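Local coordinates for transcription regulator PadR N-terminal domain-containing protein (Streptococcus mutans, PDB 3L7W), which probably acts as a dimeric PadR-family transcriptional regulator that binds DNA through a winged helix-turn-helix domain, at residues A7-I10 and E11-I14; Y24-D27 and I28-I32; E40-L43 and Y44-K48; Y71-D75 and S76-H80; E87-V90 and Y91-I95. One frame throughout, in Å; residues are numbered along the deposited sequence. Where two conformers were deposited one is given.

Contact 1. Residues A7-I10 and E11-I14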
loop_
_atom_site.group_PDB
_atom_site.type_symbol
_atom_site.label_atom_id
_atom_site.label_comp_id
_atom_site.label_asym_id
_atom_site.label_seq_id
_atom_site.Cartn_x
_atom_site.Cartn_y
_atom_site.Cartn_z
ATOM N N ALA A 7 5.981 -5.340 3.572
ATOM C CA ALA A 7 7.072 -5.290 4.526
ATOM C C ALA A 7 7.719 -3.918 4.466
ATOM O O ALA A 7 8.039 -3.338 5.500
ATOM C CB ALA A 7 8.095 -6.392 4.241
ATOM N N LEU A 8 7.882 -3.389 3.253
ATOM C CA LEU A 8 8.504 -2.076 3.078
ATOM C C LEU A 8 7.711 -1.004 3.795
ATOM O O LEU A 8 8.281 -0.103 4.406
ATOM C CB LEU A 8 8.650 -1.719 1.600
ATOM C CG LEU A 8 9.662 -2.599 0.859
ATOM C CD1 LEU A 8 9.741 -2.238 -0.615
ATOM C CD2 LEU A 8 11.026 -2.468 1.515
ATOM N N LEU A 9 6.391 -1.112 3.730
ATOM C CA LEU A 9 5.525 -0.139 4.385
ATOM C C LEU A 9 5.619 -0.316 5.901
ATOM O O LEU A 9 5.562 0.652 6.647
ATOM C CB LEU A 9 4.084 -0.309 3.914
ATOM C CG LEU A 9 3.385 0.937 3.396
ATOM C CD1 LEU A 9 1.899 0.649 3.123
ATOM C CD2 LEU A 9 3.550 2.085 4.367
ATOM N N ILE A 10 5.762 -1.564 6.348
ATOM C CA ILE A 10 5.953 -1.857 7.770
ATOM C C ILE A 10 7.193 -1.137 8.286
ATOM O O ILE A 10 7.200 -0.601 9.396
ATOM C CB ILE A 10 6.144 -3.360 8.006
ATOM C CG1 ILE A 10 4.902 -4.141 7.546
ATOM C CG2 ILE A 10 6.467 -3.650 9.485
ATOM C CD1 ILE A 10 3.817 -4.194 8.564
ATOM N N GLU A 11 8.247 -1.143 7.476
ATOM C CA GLU A 11 9.496 -0.484 7.839
ATOM C C GLU A 11 9.219 0.990 8.018
ATOM O O GLU A 11 9.573 1.578 9.032
ATOM C CB GLU A 11 10.566 -0.704 6.768
ATOM C CG GLU A 11 11.131 -2.117 6.780
ATOM C CD GLU A 11 12.087 -2.391 5.639
ATOM O OE1 GLU A 11 12.446 -1.448 4.917
ATOM O OE2 GLU A 11 12.481 -3.553 5.462
ATOM N N TYR A 12 8.568 1.577 7.022
ATOM C CA TYR A 12 8.116 2.953 7.115
ATOM C C TYR A 12 7.411 3.166 8.446
ATOM O O TYR A 12 7.770 4.049 9.215
ATOM C CB TYR A 12 7.193 3.280 5.937
ATOM C CG TYR A 12 6.618 4.670 5.940
ATOM C CD1 TYR A 12 7.398 5.764 6.265
ATOM C CD2 TYR A 12 5.292 4.888 5.592
ATOM C CE1 TYR A 12 6.874 7.029 6.262
ATOM C CE2 TYR A 12 4.755 6.146 5.585
ATOM C CZ TYR A 12 5.551 7.216 5.919
ATOM O OH TYR A 12 5.027 8.475 5.907
ATOM N N LEU A 13 6.427 2.333 8.744
ATOM C CA LEU A 13 5.667 2.504 9.982
ATOM C C LEU A 13 6.571 2.410 11.205
ATOM O O LEU A 13 6.475 3.214 12.115
ATOM C CB LEU A 13 4.536 1.476 10.072
ATOM C CG LEU A 13 3.425 1.730 9.030
ATOM C CD1 LEU A 13 2.482 0.559 8.979
ATOM C CD2 LEU A 13 2.664 2.996 9.352
ATOM N N ILE A 14 7.435 1.406 11.232
ATOM C CA ILE A 14 8.309 1.224 12.377
ATOM C C ILE A 14 9.159 2.466 12.584
ATOM O O ILE A 14 9.171 3.046 13.663
ATOM C CB ILE A 14 9.248 0.036 12.185
ATOM C CG1 ILE A 14 8.460 -1.276 12.285
ATOM C CG2 ILE A 14 10.344 0.082 13.224
ATOM C CD1 ILE A 14 9.213 -2.471 11.785
#
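The ring of Tyr12 takes Leu9 at its edge: Leu9 CD2 lies in the ring plane, 3.5 Å from Tyr12 CD2, and the two side chains run side by side off the same flank of the helix. CG of Tyr12 stands trans to its backbone N (chi1 178°), which carries the ring outward from the helix, nearly square to its axis; within residues 7-10 it is Leu9 that its CD2 edge stays beside. Trp88, from helix 75-100, meets this ring with the planes at about 40°, and Leu81 and Leu84 add to the packing. The second flat group is the carboxylate of Glu11, reached by a chain extended beyond CG. Its OE1 passes 3.8 Å from Leu8 CD2, while OE2 forms a salt bridge with Lys49, so the buried charge is answered from helix 40-52.

Residues 7-14 open helix 7-20, the first helix of the winged helix-turn-helix domain, and illustrate how one helix can serve several faces at once. Ile10 and Ile14, one turn apart, line another side; their side chains cross at a slant with Ile10 CG2 3.8 Å from Ile14 CD1. Both pack on Ile32 of helix 25-32, and Ile14 also reaches Leu43, Ile46 and Leu47. Elsewhere Leu8 touches Tyr2, Leu9 touches Tyr91, and Leu13 touches Ile98, all three partners belonging to the second subunit. Regular i to i+4 bonds hold the turns beneath: Tyr12 N to Leu8 O is 3.1 Å long and nearly straight at 172°, and Ile14 N to Ile10 O is the shortest at 2.7 Å.

Contact 2. Residues Y24-D27 and I28-I32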
loop_
_atom_site.group_PDB
_atom_site.type_symbol
_atom_site.label_atom_id
_atom_site.label_comp_id
_atom_site.label_asym_id
_atom_site.label_seq_id
_atom_site.Cartn_x
_atom_site.Cartn_y
_atom_site.Cartn_z
ATOM N N TYR A 24 9.767 0.018 22.566
ATOM C CA TYR A 24 10.080 -1.398 22.532
ATOM C C TYR A 24 9.159 -2.073 21.528
ATOM O O TYR A 24 8.147 -1.492 21.108
ATOM C CB TYR A 24 9.975 -2.028 23.924
ATOM C CG TYR A 24 8.730 -1.645 24.672
ATOM C CD1 TYR A 24 7.552 -2.354 24.499
ATOM C CD2 TYR A 24 8.729 -0.575 25.558
ATOM C CE1 TYR A 24 6.400 -2.007 25.177
ATOM C CE2 TYR A 24 7.585 -0.216 26.246
ATOM C CZ TYR A 24 6.419 -0.938 26.053
ATOM O OH TYR A 24 5.266 -0.589 26.727
ATOM N N GLY A 25 9.529 -3.291 21.143
ATOM C CA GLY A 25 8.889 -3.986 20.048
ATOM C C GLY A 25 7.390 -4.130 20.209
ATOM O O GLY A 25 6.635 -3.871 19.275
ATOM N N TYR A 26 6.954 -4.545 21.391
ATOM C CA TYR A 26 5.539 -4.828 21.592
ATOM C C TYR A 26 4.734 -3.571 21.308
ATOM O O TYR A 26 3.664 -3.617 20.706
ATOM C CB TYR A 26 5.283 -5.337 23.004
ATOM C CG TYR A 26 3.823 -5.478 23.330
ATOM C CD1 TYR A 26 3.129 -4.439 23.940
ATOM C CD2 TYR A 26 3.123 -6.642 23.007
ATOM C CE1 TYR A 26 1.776 -4.555 24.231
ATOM C CE2 TYR A 26 1.765 -6.767 23.293
ATOM C CZ TYR A 26 1.101 -5.716 23.907
ATOM O OH TYR A 26 -0.241 -5.815 24.203
ATOM N N ASP A 27 5.278 -2.438 21.720
ATOM C CA ASP A 27 4.622 -1.164 21.497
ATOM C C ASP A 27 4.489 -0.891 19.998
ATOM O O ASP A 27 3.442 -0.459 19.511
ATOM C CB ASP A 27 5.440 -0.061 22.163
ATOM C CG ASP A 27 4.620 1.160 22.470
ATOM O OD1 ASP A 27 3.396 1.010 22.623
ATOM O OD2 ASP A 27 5.192 2.267 22.570
ATOM N N ILE A 28 5.571 -1.119 19.265
ATOM C CA ILE A 28 5.560 -0.857 17.841
ATOM C C ILE A 28 4.561 -1.806 17.186
ATOM O O ILE A 28 3.747 -1.400 16.366
ATOM C CB ILE A 28 6.946 -1.063 17.235
ATOM C CG1 ILE A 28 7.906 0.006 17.757
ATOM C CG2 ILE A 28 6.883 -0.973 15.725
ATOM C CD1 ILE A 28 9.359 -0.460 17.794
ATOM N N SER A 29 4.629 -3.071 17.581
ATOM C CA SER A 29 3.812 -4.117 16.999
ATOM C C SER A 29 2.331 -3.815 17.212
ATOM O O SER A 29 1.541 -3.846 16.277
ATOM C CB SER A 29 4.187 -5.460 17.615
ATOM O OG SER A 29 3.077 -6.334 17.635
ATOM N N GLN A 30 1.964 -3.491 18.445
ATOM C CA GLN A 30 0.580 -3.157 18.753
ATOM C C GLN A 30 0.032 -2.024 17.899
ATOM O O GLN A 30 -1.140 -2.030 17.526
ATOM C CB GLN A 30 0.432 -2.822 20.232
ATOM C CG GLN A 30 0.491 -4.058 21.098
ATOM C CD GLN A 30 -0.584 -5.052 20.708
ATOM O OE1 GLN A 30 -1.773 -4.758 20.810
ATOM N NE2 GLN A 30 -0.172 -6.230 20.255
ATOM N N THR A 31 0.871 -1.054 17.579
ATOM C CA THR A 31 0.391 0.082 16.818
ATOM C C THR A 31 0.331 -0.304 15.359
ATOM O O THR A 31 -0.546 0.132 14.622
ATOM C CB THR A 31 1.288 1.298 16.983
ATOM O OG1 THR A 31 1.022 1.901 18.250
ATOM C CG2 THR A 31 1.004 2.308 15.883
ATOM N N ILE A 32 1.265 -1.144 14.944
ATOM C CA ILE A 32 1.274 -1.592 13.567
ATOM C C ILE A 32 0.108 -2.558 13.286
ATOM O O ILE A 32 -0.424 -2.582 12.175
ATOM C CB ILE A 32 2.619 -2.224 13.183
ATOM C CG1 ILE A 32 3.690 -1.137 13.092
ATOM C CG2 ILE A 32 2.509 -2.926 11.856
ATOM C CD1 ILE A 32 5.058 -1.657 12.711
HETATM O O HOH W 1 3.413 2.231 19.159
#
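Tyr26 and Gln30 meet one turn apart on helix 25-32, the first helix of the helix-turn-helix unit, and mark one of its outer sides. Gln30 CG, anti to its own carbonyl carbon (chi1 -74°), sits over one face, 3.5 Å from the centroid of the Tyr26 ring, in a CH-pi contact. The bend at chi2 (-58°) then lays the amide almost flat to the ring, the planes only 13° apart, with Gln30 NE2 3.6 Å from Tyr26 CE2. Tyr26 is otherwise an exposed residue; a methylene and an amide from its own helix partly cover one face of its ring.

The inner side contrasts with this. Ile28 and Ile32 turn into the hydrophobic core, against Val18, Ile14 and Ile17 of helix 7-20 and against Leu43 and Leu47 of helix 40-52. Behind them the helical bonds are short, Ser29 N to Gly25 O measuring 2.7 Å and Gln30 N to Tyr26 O 2.8 Å.

Around Asp27 and Thr31 the turn is slacker. Thr31 N reaches Asp27 O over 3.3 Å, and a water molecule enters there, donating to the same carbonyl. His105 of the second subunit closes over this flank, its backbone N hydrogen-bonded to Thr31 OG1. The water bridges the turn, 2.7 Å from Asp27 O and 2.6 Å from Thr31 OG1.

Contact 3. Residues E40-L43 and Y44-K48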
loop_
_atom_site.group_PDB
_atom_site.type_symbol
_atom_site.label_atom_id
_atom_site.label_comp_id
_atom_site.label_asym_id
_atom_site.label_seq_id
_atom_site.Cartn_x
_atom_site.Cartn_y
_atom_site.Cartn_z
ATOM N N GLU A 40 4.491 -11.402 14.942
ATOM C CA GLU A 40 5.720 -10.987 15.605
ATOM C C GLU A 40 6.885 -11.618 14.861
ATOM O O GLU A 40 7.929 -10.998 14.669
ATOM C CB GLU A 40 5.724 -11.468 17.047
ATOM C CG GLU A 40 4.346 -11.608 17.656
ATOM C CD GLU A 40 3.915 -10.364 18.389
ATOM O OE1 GLU A 40 2.948 -10.446 19.179
ATOM O OE2 GLU A 40 4.551 -9.308 18.181
ATOM N N SER A 41 6.696 -12.862 14.433
ATOM C CA SER A 41 7.760 -13.587 13.741
ATOM C C SER A 41 8.117 -12.953 12.402
ATOM O O SER A 41 9.149 -13.275 11.814
ATOM C CB SER A 41 7.419 -15.081 13.573
ATOM O OG SER A 41 6.083 -15.264 13.133
ATOM N N THR A 42 7.267 -12.048 11.923
ATOM C CA THR A 42 7.565 -11.287 10.712
ATOM C C THR A 42 8.067 -9.899 11.080
ATOM O O THR A 42 8.918 -9.323 10.400
ATOM C CB THR A 42 6.323 -11.117 9.812
ATOM O OG1 THR A 42 5.721 -12.392 9.567
ATOM C CG2 THR A 42 6.720 -10.494 8.492
ATOM N N LEU A 43 7.522 -9.364 12.164
ATOM C CA LEU A 43 7.796 -7.995 12.570
ATOM C C LEU A 43 9.212 -7.886 13.114
ATOM O O LEU A 43 10.003 -7.042 12.683
ATOM C CB LEU A 43 6.785 -7.587 13.638
ATOM C CG LEU A 43 6.625 -6.116 14.014
ATOM C CD1 LEU A 43 7.233 -5.847 15.365
ATOM C CD2 LEU A 43 7.201 -5.196 12.941
ATOM N N TYR A 44 9.547 -8.762 14.053
ATOM C CA TYR A 44 10.826 -8.636 14.734
ATOM C C TYR A 44 12.039 -8.768 13.820
ATOM O O TYR A 44 13.003 -8.024 13.963
ATOM C CB TYR A 44 10.871 -9.538 15.960
ATOM C CG TYR A 44 10.062 -8.916 17.072
ATOM C CD1 TYR A 44 10.672 -8.087 18.007
ATOM C CD2 TYR A 44 8.674 -9.089 17.148
ATOM C CE1 TYR A 44 9.942 -7.481 19.015
ATOM C CE2 TYR A 44 7.932 -8.488 18.164
ATOM C CZ TYR A 44 8.584 -7.681 19.099
ATOM O OH TYR A 44 7.903 -7.059 20.123
ATOM N N PRO A 45 11.981 -9.689 12.857
ATOM C CA PRO A 45 13.042 -9.714 11.854
ATOM C C PRO A 45 13.136 -8.382 11.117
ATOM O O PRO A 45 14.228 -7.933 10.771
ATOM C CB PRO A 45 12.586 -10.824 10.914
ATOM C CG PRO A 45 11.910 -11.778 11.831
ATOM C CD PRO A 45 11.141 -10.895 12.789
ATOM N N ILE A 46 11.999 -7.739 10.897
ATOM C CA ILE A 46 12.027 -6.450 10.234
ATOM C C ILE A 46 12.720 -5.420 11.115
ATOM O O ILE A 46 13.628 -4.713 10.660
ATOM C CB ILE A 46 10.633 -5.993 9.830
ATOM C CG1 ILE A 46 10.086 -6.949 8.770
ATOM C CG2 ILE A 46 10.692 -4.583 9.311
ATOM C CD1 ILE A 46 8.701 -6.575 8.254
ATOM N N LEU A 47 12.314 -5.355 12.380
ATOM C CA LEU A 47 13.039 -4.544 13.361
ATOM C C LEU A 47 14.530 -4.844 13.310
ATOM O O LEU A 47 15.353 -3.932 13.280
ATOM C CB LEU A 47 12.504 -4.794 14.770
ATOM C CG LEU A 47 11.126 -4.174 14.967
ATOM C CD1 LEU A 47 10.421 -4.780 16.167
ATOM C CD2 LEU A 47 11.286 -2.674 15.104
ATOM N N LYS A 48 14.877 -6.126 13.276
ATOM C CA LYS A 48 16.291 -6.514 13.270
ATOM C C LYS A 48 16.971 -5.991 12.011
ATOM O O LYS A 48 18.041 -5.383 12.066
ATOM C CB LYS A 48 16.443 -8.037 13.384
ATOM C CG LYS A 48 17.886 -8.526 13.484
ATOM C CD LYS A 48 17.943 -9.924 14.104
ATOM C CE LYS A 48 19.273 -10.629 13.843
ATOM N NZ LYS A 48 19.324 -11.250 12.480
#
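Tyr44 N makes a nearly straight 2.8 Å bond to Glu40 O (174°), but Pro45 offers no N-H to the turn before it, and the helix kinks there: Ile46 N keeps only weak bonds to Thr42 O and Leu43 O before Leu47 N restores a regular 2.9 Å bond to Leu43 O. Pro45 CD takes the place of the missing hydrogen, 3.3 Å from Ser41 O, and Pro45 CG comes close to the same oxygen.

Leu43 is the centre of the side-chain packing. With CG trans to its backbone N (chi1 -166°), it projects outward from the helix, and CD1 touches both Tyr44 and Leu47. It stands over one face of the Tyr44 ring, 4.2 Å from the ring centroid in a CH-pi contact, and presses against Leu47 CD1 at 3.5 Å, tighter than usual for two methyl groups. Leu47 CD1 covers the rim of that same ring face, 3.8 Å above the plane. Glu40 runs alongside Tyr44, its OE2 3.5 Å from Tyr44 CE2 and its carboxylate turned 45° from the ring. The polar partners of that carboxylate, Ser29 and Lys33, hold it weakly.

Helix 40-52 is the second helix of the helix-turn-helix unit, the one that usually reads DNA in this fold. Leu43, Ile46 and Leu47 all pack on Ile14 of helix 7-20; Leu43 also meets Ile32, and Leu47 Ile28, of helix 25-32, while Tyr44 and Leu47 rest on Tyr71 of strand 66-73.

Contact 4. Residues Y71-D75 and S76-H80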
loop_
_atom_site.group_PDB
_atom_site.type_symbol
_atom_site.label_atom_id
_atom_site.label_comp_id
_atom_site.label_asym_id
_atom_site.label_seq_id
_atom_site.Cartn_x
_atom_site.Cartn_y
_atom_site.Cartn_z
ATOM N N TYR A 71 13.991 0.565 20.762
ATOM C CA TYR A 71 14.519 0.949 19.472
ATOM C C TYR A 71 14.550 2.453 19.418
ATOM O O TYR A 71 13.687 3.132 19.971
ATOM C CB TYR A 71 13.629 0.410 18.354
ATOM C CG TYR A 71 13.624 -1.084 18.302
ATOM C CD1 TYR A 71 12.672 -1.823 19.006
ATOM C CD2 TYR A 71 14.564 -1.768 17.552
ATOM C CE1 TYR A 71 12.659 -3.197 18.961
ATOM C CE2 TYR A 71 14.567 -3.154 17.507
ATOM C CZ TYR A 71 13.619 -3.864 18.218
ATOM O OH TYR A 71 13.624 -5.247 18.168
ATOM N N HIS A 72 15.557 2.968 18.738
ATOM C CA HIS A 72 15.775 4.381 18.659
ATOM C C HIS A 72 16.135 4.691 17.223
ATOM O O HIS A 72 16.969 4.011 16.626
ATOM C CB HIS A 72 16.937 4.771 19.567
ATOM C CG HIS A 72 17.400 6.168 19.351
ATOM N ND1 HIS A 72 16.715 7.259 19.846
ATOM C CD2 HIS A 72 18.452 6.665 18.658
ATOM C CE1 HIS A 72 17.340 8.365 19.488
ATOM N NE2 HIS A 72 18.399 8.034 18.767
ATOM N N LEU A 73 15.499 5.714 16.669
ATOM C CA LEU A 73 15.766 6.129 15.307
ATOM C C LEU A 73 17.109 6.855 15.223
ATOM O O LEU A 73 17.280 7.925 15.795
ATOM C CB LEU A 73 14.647 7.054 14.832
ATOM C CG LEU A 73 14.608 7.316 13.331
ATOM C CD1 LEU A 73 14.505 5.995 12.565
ATOM C CD2 LEU A 73 13.433 8.247 12.993
ATOM N N THR A 74 18.062 6.272 14.508
ATOM C CA THR A 74 19.347 6.930 14.317
ATOM C C THR A 74 19.177 8.081 13.331
ATOM O O THR A 74 18.148 8.181 12.648
ATOM C CB THR A 74 20.389 5.968 13.754
ATOM O OG1 THR A 74 20.019 5.582 12.418
ATOM C CG2 THR A 74 20.503 4.726 14.635
ATOM N N ASP A 75 20.182 8.949 13.261
ATOM C CA ASP A 75 20.211 9.998 12.251
ATOM C C ASP A 75 20.078 9.343 10.882
ATOM O O ASP A 75 19.381 9.839 9.999
ATOM C CB ASP A 75 21.528 10.782 12.330
ATOM C CG ASP A 75 21.697 11.518 13.650
ATOM O OD1 ASP A 75 20.686 11.931 14.261
ATOM O OD2 ASP A 75 22.856 11.693 14.076
ATOM N N SER A 76 20.761 8.221 10.708
ATOM C CA SER A 76 20.669 7.462 9.476
ATOM C C SER A 76 19.211 7.071 9.242
ATOM O O SER A 76 18.721 7.038 8.104
ATOM C CB SER A 76 21.489 6.190 9.604
ATOM O OG SER A 76 21.659 5.587 8.342
ATOM N N GLY A 77 18.544 6.744 10.344
ATOM C CA GLY A 77 17.174 6.298 10.304
ATOM C C GLY A 77 16.322 7.485 9.936
ATOM O O GLY A 77 15.428 7.364 9.103
ATOM N N GLU A 78 16.613 8.630 10.551
ATOM C CA GLU A 78 15.850 9.842 10.306
ATOM C C GLU A 78 15.911 10.208 8.838
ATOM O O GLU A 78 14.881 10.438 8.214
ATOM C CB GLU A 78 16.324 11.004 11.178
ATOM C CG GLU A 78 15.661 11.059 12.550
ATOM C CD GLU A 78 16.258 12.130 13.462
ATOM O OE1 GLU A 78 16.924 13.059 12.950
ATOM O OE2 GLU A 78 16.058 12.042 14.694
ATOM N N LYS A 79 17.114 10.238 8.279
ATOM C CA LYS A 79 17.263 10.524 6.860
ATOM C C LYS A 79 16.438 9.540 6.029
ATOM O O LYS A 79 15.743 9.923 5.082
ATOM C CB LYS A 79 18.729 10.458 6.452
ATOM C CG LYS A 79 18.979 10.878 5.018
ATOM C CD LYS A 79 20.432 11.268 4.809
ATOM C CE LYS A 79 20.626 11.909 3.445
ATOM N NZ LYS A 79 22.033 12.354 3.256
ATOM N N HIS A 80 16.515 8.267 6.397
ATOM C CA HIS A 80 15.827 7.222 5.667
ATOM C C HIS A 80 14.312 7.365 5.780
ATOM O O HIS A 80 13.582 7.135 4.807
ATOM C CB HIS A 80 16.248 5.861 6.185
ATOM C CG HIS A 80 15.783 4.732 5.327
ATOM N ND1 HIS A 80 15.930 4.737 3.959
ATOM C CD2 HIS A 80 15.188 3.558 5.640
ATOM C CE1 HIS A 80 15.440 3.615 3.464
ATOM N NE2 HIS A 80 14.983 2.883 4.463
#
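Thr74 receives the first turn of the long C-terminal helix through both its oxygens, the hydroxyl and the carbonyl. Its hydroxyl accepts from Gly77 N, Thr74 OG1 lying 2.8 Å from that nitrogen, although the bond is bent (136°). The same hydroxyl is hydrogen-bonded to Gly54 O, a carbonyl oxygen that can only accept, and more weakly to Tyr55 O; it thus ties the helix start to the turn that leads into strand 56-63. A chi1 of 67° sets OG1 between the backbone N and the carbonyl carbon, where it meets the N-H of Gly77. Thr74 O takes a short bond from Glu78 N (2.6 Å), in the carbonyl plane, and a weak one from Gly77 N. Next along, Lys79 N reaches Asp75 O at 2.9 Å, almost straight at 175°, the regular helical pattern.

This is a threonine N-cap, placed exactly where strand 66-73, the last strand of the wing, turns into helix 75-100. It shows the general use of a side-chain oxygen in place of the carbonyl that a helix start lacks.

Leu73, the residue before the cap, supplies the apolar part. Its CD1 lies directly on the bare backbone of Gly77, 3.5 Å from Gly77 CA, and its CD2 is 3.6 Å from Glu78 CG; the side chain also packs on Leu15, Val18 and Ser19 of helix 7-20. The carboxylates of Asp75 and Glu78 point the same way, with Asp75 OD1 and Glu78 OE1 4.1 Å apart, a closeness of like charges that the helix N-terminus probably eases.

Contact 5. Residues E87-V90 and Y91-I95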
loop_
_atom_site.group_PDB
_atom_site.type_symbol
_atom_site.label_atom_id
_atom_site.label_comp_id
_atom_site.label_asym_id
_atom_site.label_seq_id
_atom_site.Cartn_x
_atom_site.Cartn_y
_atom_site.Cartn_z
ATOM N N GLU A 87 8.442 8.750 -0.433
ATOM C CA GLU A 87 8.004 7.701 -1.331
ATOM C C GLU A 87 6.559 7.310 -1.044
ATOM O O GLU A 87 5.810 6.930 -1.945
ATOM C CB GLU A 87 8.921 6.484 -1.212
ATOM C CG GLU A 87 10.157 6.607 -2.088
ATOM C CD GLU A 87 9.819 7.040 -3.509
ATOM O OE1 GLU A 87 9.089 6.300 -4.219
ATOM O OE2 GLU A 87 10.283 8.123 -3.919
ATOM N N TRP A 88 6.174 7.397 0.220
ATOM C CA TRP A 88 4.808 7.095 0.596
ATOM C C TRP A 88 3.898 8.157 0.022
ATOM O O TRP A 88 2.813 7.856 -0.487
ATOM C CB TRP A 88 4.677 7.031 2.110
ATOM C CG TRP A 88 3.272 6.974 2.587
ATOM C CD1 TRP A 88 2.639 7.885 3.387
ATOM C CD2 TRP A 88 2.309 5.947 2.303
ATOM N NE1 TRP A 88 1.348 7.485 3.620
ATOM C CE2 TRP A 88 1.117 6.306 2.961
ATOM C CE3 TRP A 88 2.340 4.771 1.545
ATOM C CZ2 TRP A 88 -0.041 5.522 2.895
ATOM C CZ3 TRP A 88 1.177 3.985 1.477
ATOM C CH2 TRP A 88 0.009 4.370 2.149
ATOM N N SER A 89 4.348 9.405 0.087
ATOM C CA SER A 89 3.558 10.513 -0.429
ATOM C C SER A 89 3.335 10.287 -1.918
ATOM O O SER A 89 2.206 10.330 -2.394
ATOM C CB SER A 89 4.267 11.838 -0.192
ATOM O OG SER A 89 3.467 12.929 -0.608
ATOM N N VAL A 90 4.423 10.023 -2.637
ATOM C CA VAL A 90 4.368 9.727 -4.061
ATOM C C VAL A 90 3.433 8.554 -4.369
ATOM O O VAL A 90 2.606 8.631 -5.262
ATOM C CB VAL A 90 5.778 9.417 -4.603
ATOM C CG1 VAL A 90 5.692 8.757 -5.968
ATOM C CG2 VAL A 90 6.596 10.695 -4.684
ATOM N N TYR A 91 3.583 7.467 -3.625
ATOM C CA TYR A 91 2.737 6.298 -3.788
ATOM C C TYR A 91 1.286 6.736 -3.708
ATOM O O TYR A 91 0.494 6.444 -4.593
ATOM C CB TYR A 91 3.003 5.343 -2.649
ATOM C CG TYR A 91 2.406 3.958 -2.737
ATOM C CD1 TYR A 91 3.042 2.945 -3.446
ATOM C CD2 TYR A 91 1.260 3.635 -2.035
ATOM C CE1 TYR A 91 2.522 1.658 -3.486
ATOM C CE2 TYR A 91 0.735 2.353 -2.065
ATOM C CZ TYR A 91 1.374 1.367 -2.786
ATOM O OH TYR A 91 0.857 0.091 -2.793
ATOM N N LYS A 92 0.955 7.439 -2.633
ATOM C CA LYS A 92 -0.401 7.891 -2.409
ATOM C C LYS A 92 -0.895 8.754 -3.549
ATOM O O LYS A 92 -1.961 8.489 -4.087
ATOM C CB LYS A 92 -0.501 8.683 -1.110
ATOM C CG LYS A 92 -0.687 7.832 0.123
ATOM C CD LYS A 92 -1.002 8.713 1.320
ATOM C CE LYS A 92 0.005 9.850 1.422
ATOM N NZ LYS A 92 -0.072 10.605 2.706
HETATM N N MSE A 93 -0.136 9.790 -3.909
HETATM C CA MSE A 93 -0.612 10.693 -4.925
HETATM C C MSE A 93 -0.761 9.967 -6.250
HETATM O O MSE A 93 -1.665 10.250 -7.009
HETATM C CB MSE A 93 0.341 11.868 -5.049
HETATM C CG MSE A 93 0.423 12.667 -3.783
HETATM SE SE MSE A 93 1.867 13.916 -3.969
HETATM C CE MSE A 93 1.099 15.044 -5.288
ATOM N N THR A 94 0.134 9.031 -6.500
ATOM C CA THR A 94 0.126 8.350 -7.765
ATOM C C THR A 94 -1.105 7.466 -7.854
ATOM O O THR A 94 -1.796 7.479 -8.856
ATOM C CB THR A 94 1.405 7.577 -7.955
ATOM O OG1 THR A 94 2.491 8.512 -7.947
ATOM C CG2 THR A 94 1.390 6.844 -9.290
ATOM N N ILE A 95 -1.387 6.733 -6.784
ATOM C CA ILE A 95 -2.592 5.936 -6.711
ATOM C C ILE A 95 -3.828 6.822 -6.842
ATOM O O ILE A 95 -4.690 6.588 -7.686
ATOM C CB ILE A 95 -2.611 5.125 -5.426
ATOM C CG1 ILE A 95 -1.569 4.014 -5.542
ATOM C CG2 ILE A 95 -3.992 4.534 -5.179
ATOM C CD1 ILE A 95 -1.596 3.054 -4.395
#
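Lys92 lies across Trp88, one turn back on helix 75-100, the long C-terminal helix through which PadR-type winged-helix proteins usually dimerise. Its CB starts beside the backbone, 3.4 Å from Ser89 O. CG then stands over one face of the indole, 3.9 Å from the centroid of the six-membered ring, a CH-pi contact. CD continues to the pyrrole side, 3.5 Å from Trp88 NE1. A bend at chi3 (-50°) keeps CE along the indole, at the same distance from that nitrogen. NZ, still 3.5 Å from Trp88 NE1, forms a salt bridge with OD2 of Asp96 of the second subunit, while Trp88 NE1 bonds to OD1, so one carboxylate of the partner grips both side chains and probably helps to fix the rotation of the indole.

Tyr91 approaches Trp88 from a different direction, Tyr91 CD2 being 3.5 Å from Trp88 CZ3. The planes are only 21° apart, but the rings are slid so far that they barely overlap. Tyr91 OH bonds to Pro4 O of the second subunit.

On a more exposed flank, Val90 O accepts twice from Thr94: from its N at 2.8 Å and, from above the carbonyl plane, from its OG1 at 2.7 Å.

In the fold
The five contacts follow one another along the chain without nesting, yet four of them gather round one core. Contact 1, on helix 7-20, lies near the centre of the folded chain, with the centres of contacts 2 and 3 about 12 and 11 Å away; the helices carrying these three pack on one another. Contact 4 links the wing to helix 75-100 and touches contacts 2 and 3 through Tyr71. Contact 5 lies farther down that helix, its centre about 25 Å from those of contacts 2 and 3, and meets contact 1 through Trp88. Contacts 1, 2 and 5 all touch the second subunit, consistent with a DNA-reading domain joined to a dimer interface.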